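Side-chain contact in chlorite dismutase (Nitrobacter winogradskyi, PDB 3QPI), which binds heme b and, as a chlorite dismutase, splits chlorite into chloride and molecular oxygen: residues P149-A152 against T153-E156. Numbering follows the deposited sequence.
Sequences PEHA and TMFE
The first turn of helix 152-163 begins here, with His151 at its N-cap position and Met154 alongside it. The His151 carbonyl starts the alpha-helical bonding: its O accepts Phe155 N at 2.9 Å, with the donor in the carbonyl plane. The next bond runs from Glu156 N to Ala152 O, also 2.9 Å, with the donor tilted 23° from that carbonyl plane. Before them, Pro149 to His151 form a short 3-10 segment, and Ala152 N bonds back to Pro149 O. In this fold of the dimeric alpha-beta barrel superfamily, the helix follows strand 141-147 and packs on the sheet.

The side chains of His151 and Met154 lie side by side and point the same way. Met154 SD comes to 3.6 Å from His151 CD2. Met154 SD sits 4.5 Å from the centroid of the His151 ring and meets the ring obliquely. Glu150 CG covers one face of the same imidazole, over its centre.

A water bridges the helix start. It donates to Glu150 O at 2.7 Å and accepts from Met154 N at 2.9 Å. It also makes a short contact with Thr153 OG1, which chi1 of 68° sets between the backbone N and the carbonyl carbon. The water thus gives an early helical N-H a partner.

The buried Phe155 ring stacks with Tyr147. The nearest atoms of the Phe155 side chain and the heme are about 4 Å apart. On the exposed Glu156, OE2 forms a salt bridge with Arg178 of strand 171-181.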
loop_
_atom_site.group_PDB
_atom_site.type_symbol
_atom_site.label_atom_id
_atom_site.label_comp_id
_atom_site.label_asym_id
_atom_site.label_seq_id
_atom_site.Cartn_x
_atom_site.Cartn_y
_atom_site.Cartn_z
ATOM N N PRO A 149 13.024 -9.074 -7.622
ATOM C CA PRO A 149 12.571 -8.864 -8.999
ATOM C C PRO A 149 11.759 -10.062 -9.520
ATOM O O PRO A 149 10.788 -9.860 -10.254
ATOM C CB PRO A 149 13.875 -8.721 -9.801
ATOM C CG PRO A 149 14.931 -8.319 -8.809
ATOM C CD PRO A 149 14.488 -8.913 -7.472
ATOM N N GLU A 150 12.117 -11.280 -9.123
ATOM C CA GLU A 150 11.460 -12.466 -9.663
ATOM C C GLU A 150 10.037 -12.664 -9.132
ATOM O O GLU A 150 9.331 -13.549 -9.603
ATOM C CB GLU A 150 12.274 -13.729 -9.386
ATOM C CG GLU A 150 12.348 -14.095 -7.929
ATOM C CD GLU A 150 13.652 -13.663 -7.299
ATOM O OE1 GLU A 150 14.195 -12.590 -7.688
ATOM O OE2 GLU A 150 14.142 -14.415 -6.422
ATOM N N HIS A 151 9.622 -11.848 -8.162
ATOM C CA HIS A 151 8.276 -11.961 -7.634
ATOM C C HIS A 151 7.388 -10.821 -8.096
ATOM O O HIS A 151 6.250 -10.689 -7.631
ATOM C CB HIS A 151 8.304 -11.996 -6.122
ATOM C CG HIS A 151 8.976 -13.205 -5.573
ATOM N ND1 HIS A 151 9.848 -13.151 -4.509
ATOM C CD2 HIS A 151 8.924 -14.502 -5.957
ATOM C CE1 HIS A 151 10.286 -14.368 -4.242
ATOM N NE2 HIS A 151 9.743 -15.204 -5.106
ATOM N N ALA A 152 7.894 -10.004 -9.015
ATOM C CA ALA A 152 7.116 -8.874 -9.510
ATOM C C ALA A 152 5.822 -9.330 -10.215
ATOM O O ALA A 152 4.793 -8.662 -10.107
ATOM C CB ALA A 152 7.953 -8.007 -10.431
ATOM N N THR A 153 5.853 -10.452 -10.925
ATOM C CA THR A 153 4.633 -10.860 -11.629
ATOM C C THR A 153 3.602 -11.361 -10.630
ATOM O O THR A 153 2.407 -11.095 -10.796
ATOM C CB THR A 153 4.855 -11.903 -12.777
ATOM O OG1 THR A 153 5.259 -13.168 -12.245
ATOM C CG2 THR A 153 5.881 -11.400 -13.766
ATOM N N MET A 154 4.061 -12.081 -9.608
ATOM C CA MET A 154 3.203 -12.436 -8.484
ATOM C C MET A 154 2.622 -11.176 -7.848
ATOM O O MET A 154 1.448 -11.139 -7.507
ATOM C CB MET A 154 3.983 -13.164 -7.401
ATOM C CG MET A 154 4.421 -14.553 -7.743
ATOM S SD MET A 154 5.449 -15.198 -6.403
ATOM C CE MET A 154 4.511 -14.644 -4.970
ATOM N N PHE A 155 3.450 -10.150 -7.664
ATOM C CA PHE A 155 2.937 -8.915 -7.081
ATOM C C PHE A 155 1.848 -8.284 -7.960
ATOM O O PHE A 155 0.785 -7.921 -7.453
ATOM C CB PHE A 155 4.041 -7.884 -6.762
ATOM C CG PHE A 155 3.495 -6.611 -6.158
ATOM C CD1 PHE A 155 3.041 -6.596 -4.841
ATOM C CD2 PHE A 155 3.375 -5.453 -6.923
ATOM C CE1 PHE A 155 2.501 -5.454 -4.296
ATOM C CE2 PHE A 155 2.847 -4.322 -6.391
ATOM C CZ PHE A 155 2.403 -4.308 -5.066
ATOM N N GLU A 156 2.069 -8.159 -9.263
ATOM C CA GLU A 156 1.035 -7.523 -10.067
ATOM C C GLU A 156 -0.232 -8.387 -10.090
ATOM O O GLU A 156 -1.333 -7.872 -10.258
ATOM C CB GLU A 156 1.510 -7.233 -11.487
ATOM C CG GLU A 156 2.753 -6.375 -11.558
ATOM C CD GLU A 156 2.596 -5.050 -10.845
ATOM O OE1 GLU A 156 1.447 -4.656 -10.547
ATOM O OE2 GLU A 156 3.629 -4.395 -10.567
HETATM O O HOH W 1 6.668 -13.316 -10.184
#